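Side-chain contacts in SalCYP truncation (Salinispora tropica, PDB 7ABB), which is a member of the cytochrome P450 family, a largely helical fold, and holds heme c in a pocket in its interior: residues W44-Y49 with C53-D58; E59-V64 with E291-V296; R105-A110 with L143-G148; A121-G126 with H360-D365; D238-H243 with A350-A355. All coordinates share one frame; numbering follows the deposited sequence.

Contact 1: residues W44-Y49 with C53-D58; sequences WVLSTY and CAAFRD
Tyr49 and Cys53 face each other one turn apart at the start of helix 49-56, which follows strand 43-46 of the P450 beta sheet, and their side chains form a sulfur-aromatic contact. Cys53 SG lies over one face of the phenol ring, 3.7 Å from its centroid and 15° off the ring normal. The ring extends to that place because Tyr49 CG is anti to the backbone N (chi1 176°). Beside this pair the helical bond from Cys53 N to Tyr49 O, 2.9 Å long, is nearly straight, and Thr48 is the N-cap, its OG1 bonded to Gly51 N. The phenol end is held twice: Tyr49 OH bonds to Pro331 O and also accepts from a water, at 2.9 Å, that in turn accepts from Arg57 NH2. The guanidinium of Arg57 lays one face on Cys53 CB. Further down the helix, where neighbouring Phe56 touches the heme, strand and helix meet through a single apolar pair, Leu46 CD1 to Ala55 CB at 4.0 Å.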
# COMPACT_ATOMS: atom_id res chain seq x y z
N TRP A 44 12.12 18.69 4.79
CA TRP A 44 12.60 17.92 5.92
C TRP A 44 12.15 16.47 5.80
O TRP A 44 11.08 16.17 5.27
CB TRP A 44 12.08 18.51 7.23
CG TRP A 44 12.82 19.74 7.67
CD1 TRP A 44 12.47 21.05 7.46
CD2 TRP A 44 14.05 19.78 8.43
NE1 TRP A 44 13.40 21.89 8.03
CE2 TRP A 44 14.37 21.14 8.63
CE3 TRP A 44 14.90 18.81 8.95
CZ2 TRP A 44 15.50 21.55 9.33
CZ3 TRP A 44 16.03 19.21 9.64
CH2 TRP A 44 16.32 20.56 9.82
N VAL A 45 12.99 15.57 6.32
CA VAL A 45 12.70 14.14 6.40
C VAL A 45 12.80 13.72 7.86
O VAL A 45 13.91 13.70 8.43
CB VAL A 45 13.65 13.31 5.53
CG1 VAL A 45 13.27 11.84 5.61
CG2 VAL A 45 13.63 13.80 4.09
N LEU A 46 11.67 13.39 8.48
CA LEU A 46 11.70 12.84 9.83
C LEU A 46 12.24 11.42 9.80
O LEU A 46 12.04 10.68 8.84
CB LEU A 46 10.31 12.86 10.46
CG LEU A 46 9.68 14.25 10.57
CD1 LEU A 46 8.46 14.18 11.46
CD2 LEU A 46 10.61 15.33 11.13
N SER A 47 12.98 11.05 10.85
CA SER A 47 13.70 9.79 10.84
C SER A 47 13.43 8.87 12.02
O SER A 47 14.06 7.79 12.10
CB SER A 47 15.21 10.05 10.78
OG SER A 47 15.64 10.66 11.99
N THR A 48 12.54 9.23 12.93
CA THR A 48 12.26 8.41 14.11
C THR A 48 10.83 7.90 14.08
O THR A 48 9.93 8.55 13.53
CB THR A 48 12.51 9.18 15.43
OG1 THR A 48 11.50 10.19 15.66
CG2 THR A 48 13.86 9.82 15.45
N TYR A 49 10.63 6.75 14.72
CA TYR A 49 9.30 6.19 14.88
C TYR A 49 8.41 7.14 15.66
O TYR A 49 7.31 7.47 15.22
CB TYR A 49 9.38 4.84 15.58
CG TYR A 49 8.07 4.20 15.87
CD1 TYR A 49 7.45 3.39 14.94
CD2 TYR A 49 7.45 4.37 17.10
CE1 TYR A 49 6.23 2.77 15.20
CE2 TYR A 49 6.23 3.75 17.38
CZ TYR A 49 5.62 2.95 16.44
OH TYR A 49 4.43 2.34 16.72
N CYS A 53 5.24 9.00 13.97
CA CYS A 53 3.90 8.72 14.51
C CYS A 53 3.23 10.00 14.98
O CYS A 53 2.04 10.24 14.67
CB CYS A 53 3.99 7.74 15.68
SG CYS A 53 4.23 6.05 15.19
N ALA A 54 3.96 10.81 15.73
CA ALA A 54 3.38 12.04 16.27
C ALA A 54 2.94 12.98 15.15
O ALA A 54 1.92 13.68 15.28
CB ALA A 54 4.37 12.74 17.19
N ALA A 55 3.70 13.02 14.07
CA ALA A 55 3.37 13.90 12.95
C ALA A 55 2.10 13.42 12.26
O ALA A 55 1.20 14.24 11.98
CB ALA A 55 4.52 13.97 11.96
N PHE A 56 1.98 12.11 12.03
CA PHE A 56 0.75 11.55 11.47
C PHE A 56 -0.45 11.87 12.34
O PHE A 56 -1.57 11.97 11.82
CB PHE A 56 0.87 10.02 11.35
CG PHE A 56 1.51 9.53 10.06
CD1 PHE A 56 0.93 9.78 8.82
CD2 PHE A 56 2.67 8.77 10.10
CE1 PHE A 56 1.52 9.28 7.64
CE2 PHE A 56 3.24 8.28 8.94
CZ PHE A 56 2.68 8.53 7.71
N ARG A 57 -0.26 11.97 13.65
CA ARG A 57 -1.36 12.15 14.59
C ARG A 57 -1.67 13.59 14.94
O ARG A 57 -2.59 13.83 15.71
CB ARG A 57 -1.08 11.37 15.88
CG ARG A 57 -1.12 9.87 15.67
CD ARG A 57 -0.52 9.11 16.85
NE ARG A 57 -0.48 7.68 16.54
CZ ARG A 57 0.37 6.81 17.09
NH1 ARG A 57 1.26 7.23 17.99
NH2 ARG A 57 0.34 5.53 16.73
N ASP A 58 -0.94 14.57 14.39
CA ASP A 58 -1.15 16.00 14.70
C ASP A 58 -1.33 16.75 13.38
O ASP A 58 -0.42 17.39 12.88
CB ASP A 58 0.01 16.53 15.50
CG ASP A 58 -0.14 17.98 15.86
OD1 ASP A 58 -1.22 18.55 15.61
OD2 ASP A 58 0.85 18.56 16.40
O HOH W 1 2.29 3.80 17.95

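Contact 2: residues E59-V64 with E291-V296; sequences EDTFSV and EGAGGV
Thr61 lays its methyl on Ala293, with CG2 only 3.5 Å from Ala293 CB, tighter than a usual carbon-carbon contact. This methyl is anti to the backbone N, while OG1 (chi1 -61°) lies beside the backbone N; the hydroxyl is held by Asp58 OD2 and Arg290 NE. Next to this pair, the tip of the Phe62 ring reaches the peptide link after Ala293: CZ is 3.4 Å from Gly294 N, which lies at the ring edge and close to its plane, and 3.8 Å from Ala293 CB. Ala293 CB thus meets both the methyl and the ring tip, and it also touches Ala288. Phe62 belongs to strand 62-63, an outermost strand of the mixed P450 sheet, beside strand 285-288. The partner segment lies in the connection between strands 285-288 and 302-304 and contains a type II beta turn from Gly292 to Gly295. Gly295 N closes the turn on Gly292 O at 2.9 Å, with Ala293 and Gly294 as its central residues.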
# COMPACT_ATOMS: atom_id res chain seq x y z
N GLU A 59 -2.54 16.68 12.84
CA GLU A 59 -2.82 17.36 11.58
C GLU A 59 -2.89 18.88 11.72
O GLU A 59 -2.79 19.58 10.70
CB GLU A 59 -4.13 16.86 10.99
CG GLU A 59 -4.07 15.41 10.64
CD GLU A 59 -5.30 14.93 9.92
OE1 GLU A 59 -6.41 15.46 10.17
OE2 GLU A 59 -5.13 14.01 9.11
N ASP A 60 -3.03 19.42 12.93
CA ASP A 60 -3.01 20.88 13.06
C ASP A 60 -1.60 21.42 12.89
O ASP A 60 -1.42 22.60 12.56
CB ASP A 60 -3.56 21.30 14.43
CG ASP A 60 -5.04 20.97 14.61
OD1 ASP A 60 -5.77 20.73 13.60
OD2 ASP A 60 -5.48 20.98 15.77
N THR A 61 -0.58 20.59 13.12
CA THR A 61 0.80 20.98 12.90
C THR A 61 1.32 20.51 11.54
O THR A 61 2.10 21.22 10.90
CB THR A 61 1.70 20.40 14.00
OG1 THR A 61 1.29 20.90 15.27
CG2 THR A 61 3.18 20.70 13.78
N PHE A 62 0.90 19.32 11.13
CA PHE A 62 1.33 18.66 9.89
C PHE A 62 0.10 18.46 9.01
O PHE A 62 -0.57 17.43 9.10
CB PHE A 62 2.01 17.33 10.20
CG PHE A 62 3.29 17.46 10.98
CD1 PHE A 62 4.48 17.71 10.33
CD2 PHE A 62 3.30 17.33 12.36
CE1 PHE A 62 5.67 17.80 11.04
CE2 PHE A 62 4.50 17.43 13.08
CZ PHE A 62 5.66 17.67 12.41
N SER A 63 -0.18 19.43 8.15
CA SER A 63 -1.39 19.47 7.34
C SER A 63 -1.27 18.59 6.10
O SER A 63 -0.20 18.44 5.52
CB SER A 63 -1.65 20.91 6.92
OG SER A 63 -2.78 20.96 6.06
N VAL A 64 -2.41 18.01 5.70
CA VAL A 64 -2.49 17.32 4.40
C VAL A 64 -2.97 18.26 3.30
O VAL A 64 -2.86 17.91 2.11
CB VAL A 64 -3.43 16.10 4.41
CG1 VAL A 64 -3.03 15.09 5.51
CG2 VAL A 64 -4.89 16.49 4.55
N GLU A 291 6.14 27.01 13.53
CA GLU A 291 7.54 26.92 13.94
C GLU A 291 7.74 25.76 14.89
O GLU A 291 6.95 25.54 15.81
CB GLU A 291 7.95 28.22 14.60
CG GLU A 291 9.37 28.22 15.17
CD GLU A 291 10.43 28.25 14.10
OE1 GLU A 291 10.10 28.38 12.91
OE2 GLU A 291 11.63 28.16 14.45
N GLY A 292 8.85 25.05 14.70
CA GLY A 292 9.22 23.96 15.57
C GLY A 292 8.48 22.68 15.33
O GLY A 292 8.51 21.79 16.19
N ALA A 293 7.78 22.56 14.21
CA ALA A 293 7.10 21.31 13.90
C ALA A 293 8.10 20.16 13.87
O ALA A 293 9.09 20.21 13.14
CB ALA A 293 6.37 21.41 12.55
N GLY A 294 7.80 19.13 14.65
CA GLY A 294 8.67 17.98 14.72
C GLY A 294 9.99 18.26 15.39
O GLY A 294 10.91 17.45 15.29
N GLY A 295 10.11 19.41 16.04
CA GLY A 295 11.36 19.87 16.61
C GLY A 295 12.28 20.57 15.63
O GLY A 295 13.26 21.18 16.07
N VAL A 296 12.00 20.52 14.33
CA VAL A 296 13.02 20.89 13.35
C VAL A 296 12.51 21.82 12.26
O VAL A 296 13.29 22.59 11.71
CB VAL A 296 13.62 19.63 12.70
CG1 VAL A 296 14.33 18.79 13.75
CG2 VAL A 296 12.57 18.80 11.97

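Contact 3: residues R105-A110 with L143-G148; sequences RDLTPA and LMLAVG
Leu107 and Leu145 lie side by side but point opposite ways, each offering one methyl to the other: Leu107 CD2 and Leu145 CD2 are 3.8 Å apart. Leu107 has CG anti to its carbonyl carbon (chi1 -64°), and its two branches divide the work, CD2 meeting Leu145 while CD1 reaches Ala146 CB at 4.1 Å. Leu145 instead carries CG anti to the backbone N (chi1 -176°), which extends it across to the first turn of helix 108-120. There its CD2 also presses on Ala110 CB, 3.5 Å away, so that one methyl touches both Ala110 and Leu107. The contact joins the junction of helices 101-106 and 108-120 to the end of helix 130-147; helices 108-120 and 130-147 probably correspond to the D and E helices of the P450 four-helix bundle. Tyr347 of helix 345-362 touches both Leu107 and Ala146. Ala146 O accepts from Arg103 NH2 nearby, but between the two segments aliphatic carbons meet, so dispersion and burial of apolar surface hold these side chains.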
# COMPACT_ATOMS: atom_id res chain seq x y z
N ARG A 105 -13.12 -10.59 5.81
CA ARG A 105 -13.43 -11.99 6.04
C ARG A 105 -14.55 -12.47 5.13
O ARG A 105 -14.47 -13.56 4.56
CB ARG A 105 -13.80 -12.22 7.51
CG ARG A 105 -12.64 -12.00 8.46
CD ARG A 105 -12.92 -12.55 9.85
NE ARG A 105 -13.93 -11.78 10.58
CZ ARG A 105 -13.67 -10.71 11.33
NH1 ARG A 105 -12.43 -10.25 11.47
NH2 ARG A 105 -14.66 -10.08 11.95
N ASP A 106 -15.58 -11.64 4.96
CA ASP A 106 -16.70 -12.01 4.09
C ASP A 106 -16.23 -12.30 2.67
O ASP A 106 -16.78 -13.17 2.00
CB ASP A 106 -17.76 -10.90 4.08
CG ASP A 106 -18.54 -10.81 5.37
OD1 ASP A 106 -18.45 -11.71 6.23
OD2 ASP A 106 -19.29 -9.82 5.52
N LEU A 107 -15.23 -11.55 2.20
CA LEU A 107 -14.70 -11.64 0.86
C LEU A 107 -13.57 -12.65 0.73
O LEU A 107 -13.10 -12.88 -0.38
CB LEU A 107 -14.22 -10.27 0.39
CG LEU A 107 -15.29 -9.18 0.24
CD1 LEU A 107 -14.65 -7.85 -0.04
CD2 LEU A 107 -16.24 -9.52 -0.87
N THR A 108 -13.16 -13.28 1.83
CA THR A 108 -11.96 -14.11 1.75
C THR A 108 -12.18 -15.40 0.96
O THR A 108 -11.27 -15.81 0.23
CB THR A 108 -11.43 -14.38 3.16
OG1 THR A 108 -10.88 -13.17 3.68
CG2 THR A 108 -10.31 -15.43 3.16
N PRO A 109 -13.34 -16.06 1.01
CA PRO A 109 -13.51 -17.22 0.12
C PRO A 109 -13.29 -16.87 -1.34
O PRO A 109 -12.67 -17.64 -2.09
CB PRO A 109 -14.93 -17.70 0.45
CG PRO A 109 -15.09 -17.32 1.91
CD PRO A 109 -14.45 -15.97 1.98
N ALA A 110 -13.75 -15.69 -1.78
CA ALA A 110 -13.51 -15.27 -3.16
C ALA A 110 -12.03 -14.98 -3.41
O ALA A 110 -11.48 -15.38 -4.44
CB ALA A 110 -14.38 -14.04 -3.48
N LEU A 143 -9.64 -6.03 -5.67
CA LEU A 143 -10.06 -4.63 -5.52
C LEU A 143 -11.40 -4.39 -6.19
O LEU A 143 -12.31 -3.78 -5.62
CB LEU A 143 -9.01 -3.69 -6.12
CG LEU A 143 -9.28 -2.19 -6.00
CD1 LEU A 143 -9.34 -1.76 -4.57
CD2 LEU A 143 -8.24 -1.39 -6.76
N MET A 144 -11.54 -4.87 -7.43
CA MET A 144 -12.77 -4.72 -8.19
C MET A 144 -13.94 -5.34 -7.44
O MET A 144 -15.04 -4.77 -7.42
CB MET A 144 -12.60 -5.34 -9.57
CG MET A 144 -11.63 -4.57 -10.45
SD MET A 144 -11.19 -5.46 -11.94
CE MET A 144 -12.68 -5.17 -12.88
N LEU A 145 -13.72 -6.49 -6.81
CA LEU A 145 -14.79 -7.13 -6.05
C LEU A 145 -15.22 -6.25 -4.90
O LEU A 145 -16.43 -6.07 -4.67
CB LEU A 145 -14.33 -8.50 -5.54
CG LEU A 145 -15.41 -9.33 -4.80
CD1 LEU A 145 -16.60 -9.57 -5.68
CD2 LEU A 145 -14.85 -10.64 -4.28
N ALA A 146 -14.25 -5.68 -4.19
CA ALA A 146 -14.56 -4.88 -3.00
C ALA A 146 -15.26 -3.59 -3.39
O ALA A 146 -16.21 -3.17 -2.72
CB ALA A 146 -13.28 -4.60 -2.20
N VAL A 147 -14.78 -2.95 -4.46
CA VAL A 147 -15.28 -1.63 -4.82
C VAL A 147 -16.56 -1.72 -5.63
O VAL A 147 -17.33 -0.78 -5.65
CB VAL A 147 -14.21 -0.85 -5.59
CG1 VAL A 147 -14.72 0.48 -6.12
CG2 VAL A 147 -12.99 -0.61 -4.71
N GLY A 148 -16.81 -2.84 -6.30
CA GLY A 148 -18.00 -3.01 -7.10
C GLY A 148 -17.81 -2.75 -8.58
O GLY A 148 -18.79 -2.42 -9.26

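Contact 4: residues A121-G126 with H360-D365; sequences AFVDRG and HELIPD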
# COMPACT_ATOMS: atom_id res chain seq x y z
N ALA A 121 -2.89 -22.43 -12.40
CA ALA A 121 -2.73 -22.35 -13.85
C ALA A 121 -1.26 -22.29 -14.27
O ALA A 121 -0.98 -22.50 -15.45
CB ALA A 121 -3.47 -21.12 -14.38
N PHE A 122 -0.33 -22.00 -13.36
CA PHE A 122 1.08 -21.99 -13.74
C PHE A 122 1.97 -22.92 -12.92
O PHE A 122 3.17 -22.98 -13.22
CB PHE A 122 1.68 -20.57 -13.72
CG PHE A 122 1.55 -19.83 -12.42
CD1 PHE A 122 2.38 -20.08 -11.33
CD2 PHE A 122 0.64 -18.79 -12.30
CE1 PHE A 122 2.27 -19.35 -10.14
CE2 PHE A 122 0.51 -18.07 -11.14
CZ PHE A 122 1.32 -18.33 -10.05
N VAL A 123 1.44 -23.68 -11.96
CA VAL A 123 2.28 -24.59 -11.17
C VAL A 123 3.13 -25.49 -12.05
O VAL A 123 4.29 -25.77 -11.74
CB VAL A 123 1.42 -25.43 -10.20
CG1 VAL A 123 2.28 -26.47 -9.50
CG2 VAL A 123 0.79 -24.59 -9.17
N ASP A 124 2.55 -26.02 -13.14
CA ASP A 124 3.27 -26.99 -13.96
C ASP A 124 4.45 -26.40 -14.72
O ASP A 124 5.30 -27.16 -15.18
CB ASP A 124 2.29 -27.65 -14.95
CG ASP A 124 1.31 -28.59 -14.26
OD1 ASP A 124 1.51 -28.91 -13.07
OD2 ASP A 124 0.35 -29.02 -14.93
N ARG A 125 4.56 -25.07 -14.82
CA ARG A 125 5.65 -24.46 -15.58
C ARG A 125 6.98 -24.48 -14.83
O ARG A 125 8.04 -24.46 -15.47
CB ARG A 125 5.30 -23.02 -15.91
CG ARG A 125 4.21 -22.93 -16.98
CD ARG A 125 3.58 -21.56 -17.06
NE ARG A 125 4.57 -20.50 -17.01
CZ ARG A 125 4.26 -19.21 -16.88
NH1 ARG A 125 2.98 -18.83 -16.85
NH2 ARG A 125 5.23 -18.31 -16.82
N GLY A 126 6.95 -24.50 -13.51
CA GLY A 126 8.18 -24.36 -12.75
C GLY A 126 8.76 -22.97 -12.77
O GLY A 126 9.89 -22.77 -12.29
N HIS A 360 1.81 -21.64 -0.83
CA HIS A 360 2.57 -22.72 -0.20
C HIS A 360 1.85 -24.07 -0.23
O HIS A 360 2.49 -25.12 -0.10
CB HIS A 360 2.94 -22.31 1.22
CG HIS A 360 4.02 -21.28 1.25
ND1 HIS A 360 3.77 -19.93 1.12
CD2 HIS A 360 5.36 -21.41 1.33
CE1 HIS A 360 4.92 -19.27 1.15
NE2 HIS A 360 5.90 -20.15 1.27
N GLU A 361 0.55 -24.07 -0.47
CA GLU A 361 -0.17 -25.32 -0.67
C GLU A 361 0.20 -25.96 -1.99
O GLU A 361 0.34 -27.19 -2.08
CB GLU A 361 -1.67 -25.05 -0.61
CG GLU A 361 -2.50 -26.27 -0.90
CD GLU A 361 -2.36 -27.35 0.15
OE1 GLU A 361 -2.29 -28.55 -0.22
OE2 GLU A 361 -2.31 -27.00 1.35
N LEU A 362 0.35 -25.15 -3.03
CA LEU A 362 0.63 -25.66 -4.37
C LEU A 362 2.12 -25.67 -4.71
O LEU A 362 2.56 -26.52 -5.50
CB LEU A 362 -0.13 -24.82 -5.39
CG LEU A 362 -1.65 -25.02 -5.39
CD1 LEU A 362 -2.29 -23.98 -6.28
CD2 LEU A 362 -2.00 -26.42 -5.87
N ILE A 363 2.89 -24.76 -4.13
CA ILE A 363 4.30 -24.55 -4.41
C ILE A 363 5.03 -24.41 -3.07
O ILE A 363 5.42 -23.29 -2.69
CB ILE A 363 4.51 -23.32 -5.31
CG1 ILE A 363 3.60 -23.36 -6.55
CG2 ILE A 363 6.01 -23.17 -5.69
CD1 ILE A 363 3.69 -22.10 -7.43
N PRO A 364 5.19 -25.50 -2.32
CA PRO A 364 5.82 -25.40 -0.99
C PRO A 364 7.28 -25.07 -1.05
O PRO A 364 7.81 -24.49 -0.09
CB PRO A 364 5.57 -26.78 -0.38
CG PRO A 364 5.40 -27.70 -1.55
CD PRO A 364 4.69 -26.86 -2.58
N ASP A 365 7.98 -25.47 -2.11
CA ASP A 365 9.41 -25.24 -2.26
C ASP A 365 9.64 -24.50 -3.56
O ASP A 365 9.06 -24.85 -4.60
CB ASP A 365 10.16 -26.58 -2.25
CG ASP A 365 11.66 -26.43 -2.12
OD1 ASP A 365 12.16 -25.30 -1.95
OD2 ASP A 365 12.35 -27.46 -2.21
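The carbonyl O of Val123 is gripped by Trp388 NE1 and, more weakly, by Gly126 N at 3.4 Å. One residue earlier, Phe122 O accepts from Arg125 N at 3.0 Å, so the chain turns tightly between helix 108-120 and strand 127-129. On this turn the side chain of Val123 points at the end of helix 345-362. Its CG2 methyl does most of the touching, 3.9 Å from Leu362 CB and 4.0 Å from Ile363 CG1, and the two approaches differ: Val123 crosses Leu362 at about a right angle but lies alongside Ile363, the two side chains pointing opposite ways. The other methyl, CG1, lies 4.0 Å from Leu362 O. Helix 345-362 probably corresponds to the L helix of the P450 fold and helix 108-120 to the D helix; Leu362 and Ile363 also lean on Ile119 of the latter. Ile363 is the first residue to leave helical geometry, and its CD1 reaches Phe122 CE1 at 4.1 Å, obliquely to the ring. Phe122 CG is flanked by both the backbone N and the carbonyl carbon (chi1 56°), and this turns its ring across the isoleucine. The side chains of Phe122 and Ile363 both touch Trp388.

Contact 5: residues D238-H243 with A350-A355; sequences DSTVNH and AQILTA. With HEC (heme c), chain B.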
# COMPACT_ATOMS: atom_id res chain seq x y z
N ASP A 238 -0.91 -1.33 -6.19
CA ASP A 238 0.54 -1.47 -6.29
C ASP A 238 1.18 -1.78 -4.94
O ASP A 238 2.09 -2.62 -4.86
CB ASP A 238 1.16 -0.22 -6.90
CG ASP A 238 0.75 0.01 -8.35
OD1 ASP A 238 0.15 -0.87 -9.00
OD2 ASP A 238 1.07 1.11 -8.85
N SER A 239 0.77 -1.09 -3.88
CA SER A 239 1.39 -1.37 -2.58
C SER A 239 1.16 -2.80 -2.14
O SER A 239 2.07 -3.43 -1.56
CB SER A 239 0.86 -0.44 -1.51
OG SER A 239 1.44 0.84 -1.61
N THR A 240 -0.04 -3.33 -2.36
CA THR A 240 -0.34 -4.72 -2.01
C THR A 240 0.50 -5.67 -2.85
O THR A 240 1.11 -6.61 -2.31
CB THR A 240 -1.84 -5.01 -2.18
OG1 THR A 240 -2.60 -4.04 -1.46
CG2 THR A 240 -2.20 -6.38 -1.65
N VAL A 241 0.55 -5.45 -4.16
CA VAL A 241 1.35 -6.29 -5.05
C VAL A 241 2.80 -6.29 -4.59
O VAL A 241 3.44 -7.34 -4.53
CB VAL A 241 1.23 -5.82 -6.51
CG1 VAL A 241 2.29 -6.51 -7.40
CG2 VAL A 241 -0.15 -6.08 -7.05
N ASN A 242 3.36 -5.11 -4.29
CA ASN A 242 4.79 -5.07 -4.02
C ASN A 242 5.12 -5.63 -2.65
O ASN A 242 6.22 -6.18 -2.48
CB ASN A 242 5.34 -3.67 -4.23
CG ASN A 242 5.27 -3.24 -5.68
OD1 ASN A 242 5.01 -4.06 -6.58
ND2 ASN A 242 5.49 -1.96 -5.94
N HIS A 243 4.21 -5.53 -1.68
CA HIS A 243 4.40 -6.25 -0.42
C HIS A 243 4.35 -7.76 -0.63
O HIS A 243 5.16 -8.51 -0.06
CB HIS A 243 3.36 -5.81 0.62
CG HIS A 243 3.82 -4.66 1.46
ND1 HIS A 243 4.86 -4.77 2.37
CD2 HIS A 243 3.41 -3.38 1.52
CE1 HIS A 243 5.03 -3.61 2.98
NE2 HIS A 243 4.16 -2.75 2.48
N ALA A 350 -5.65 -9.39 4.30
CA ALA A 350 -6.33 -10.62 3.87
C ALA A 350 -5.78 -11.10 2.53
O ALA A 350 -5.57 -12.30 2.33
CB ALA A 350 -7.84 -10.40 3.79
N GLN A 351 -5.53 -10.17 1.61
CA GLN A 351 -5.02 -10.59 0.30
C GLN A 351 -3.62 -11.18 0.40
O GLN A 351 -3.32 -12.17 -0.30
CB GLN A 351 -4.99 -9.40 -0.65
CG GLN A 351 -6.35 -8.91 -1.06
CD GLN A 351 -6.25 -7.75 -1.98
OE1 GLN A 351 -5.95 -7.92 -3.15
NE2 GLN A 351 -6.49 -6.54 -1.46
N ILE A 352 -2.74 -10.58 1.20
CA ILE A 352 -1.37 -11.06 1.31
C ILE A 352 -1.34 -12.43 1.97
O ILE A 352 -0.74 -13.38 1.45
CB ILE A 352 -0.52 -10.04 2.09
CG1 ILE A 352 -0.38 -8.76 1.29
CG2 ILE A 352 0.88 -10.59 2.38
CD1 ILE A 352 0.10 -7.57 2.15
N LEU A 353 -1.98 -12.55 3.12
CA LEU A 353 -1.98 -13.82 3.84
C LEU A 353 -2.59 -14.93 2.99
O LEU A 353 -2.05 -16.03 2.89
CB LEU A 353 -2.72 -13.69 5.16
CG LEU A 353 -2.82 -14.97 5.97
CD1 LEU A 353 -1.44 -15.56 6.25
CD2 LEU A 353 -3.57 -14.72 7.26
N THR A 354 -3.75 -14.65 2.39
CA THR A 354 -4.44 -15.68 1.60
C THR A 354 -3.59 -16.11 0.42
O THR A 354 -3.49 -17.32 0.12
CB THR A 354 -5.79 -15.15 1.14
OG1 THR A 354 -6.59 -14.81 2.28
CG2 THR A 354 -6.52 -16.18 0.36
N ALA A 355 -2.98 -15.15 -0.28
CA ALA A 355 -2.15 -15.52 -1.44
C ALA A 355 -0.99 -16.39 -1.00
O ALA A 355 -0.69 -17.40 -1.64
CB ALA A 355 -1.62 -14.29 -2.14
FE HEC B . -3.67 2.26 1.69
CHA HEC B . -3.97 5.48 2.84
CHB HEC B . -0.46 2.19 2.89
CHC HEC B . -3.36 -0.98 0.58
CHD HEC B . -6.72 2.45 0.18
NA HEC B . -2.47 3.57 2.64
C1A HEC B . -2.78 4.85 3.08
C2A HEC B . -1.68 5.45 3.81
C3A HEC B . -0.72 4.50 3.82
C4A HEC B . -1.19 3.35 3.10
CMA HEC B . 0.69 4.60 4.45
CAA HEC B . -1.65 6.86 4.49
CBA HEC B . -1.18 7.98 3.57
CGA HEC B . -1.13 9.29 4.33
O1A HEC B . -0.87 10.30 3.64
O2A HEC B . -1.34 9.27 5.57
NB HEC B . -2.19 0.90 1.67
C1B HEC B . -0.94 1.04 2.26
C2B HEC B . -0.26 -0.21 2.13
C3B HEC B . -1.07 -1.08 1.52
C4B HEC B . -2.28 -0.41 1.20
CMB HEC B . 1.17 -0.39 2.69
CAB HEC B . -0.91 -2.52 1.09
CBB HEC B . 0.23 -3.27 1.70
NC HEC B . -4.82 1.00 0.56
C1C HEC B . -4.54 -0.32 0.31
C2C HEC B . -5.67 -0.92 -0.34
C3C HEC B . -6.64 0.02 -0.46
C4C HEC B . -6.09 1.24 0.09
CMC HEC B . -5.73 -2.39 -0.76
CAC HEC B . -8.04 -0.04 -1.09
CBC HEC B . -8.72 -1.39 -1.29
ND HEC B . -5.04 3.70 1.52
C1D HEC B . -6.25 3.54 0.84
C2D HEC B . -6.98 4.76 0.97
C3D HEC B . -6.17 5.71 1.77
C4D HEC B . -4.97 4.96 2.10
CMD HEC B . -8.36 5.03 0.36
CAD HEC B . -6.51 7.15 2.18
CBD HEC B . -7.17 7.10 3.54
CGD HEC B . -7.44 8.51 4.04
O1D HEC B . -8.23 8.66 4.99
O2D HEC B . -6.85 9.45 3.46
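Thr240 and Ile352 meet where helices 238-253 and 345-362, probably both members of the P450 four-helix bundle and the second its L helix, cross at -31° with their axes 10.0 Å apart and run in broadly the same direction. The apolar contacts are loose. Thr240 CG2, anti to the backbone N, comes 4.2 Å from Ile352 CG1 and equally near Gln351 CB, while Ile352 CD1 lies 4.0 Å from His243 CB. Heme c is met by Thr240, His243 and the neighbouring Ser239. Thr240 OG1, placed on the opposite side from its carbonyl carbon (chi1 -53°), is 3.4 Å from heme CAB; Ser239 CB packs on the pyrrole carbon C3B, and the His243 ring lies obliquely against heme CBB. Thr240 thus turns its methyl to the other helix and its hydroxyl to the heme. Gln351 and Thr354 make their polar bonds away from helix 238-253. Gln351 OE1 is paired with Asn142 ND2 of helix 130-147, a further member of the helical core. Ala350 O takes two donors from Thr354, the backbone N at 3.0 Å and OG1 at 2.7 Å, from opposite faces of the carbonyl plane, the hydroxyl tilted 27° out of it.

How the contacts relate
From the N terminus, contact 1 closes a short loop between strand 43-46 and helix 49-56. Contact 2 opens right after it and touches it, Ala55 packing on Phe62 and Leu46 on Val296; its long loop returns to the same sheet. Contact 3 is nested inside that loop, whereas contacts 4 and 5 cross contact 2, and contacts 3 and 4 also cross each other. Contact 5 is nested within contact 4, and both use helix 345-362. Contact 3 meets contact 5 through Thr108, which packs on Ala350 and Thr354. Contacts 1 and 2 thus serve the sheet region, contact 3 joins helices, contact 4 fastens the turn after helix 108-120 to the end of helix 345-362, and contact 5 lies in the core.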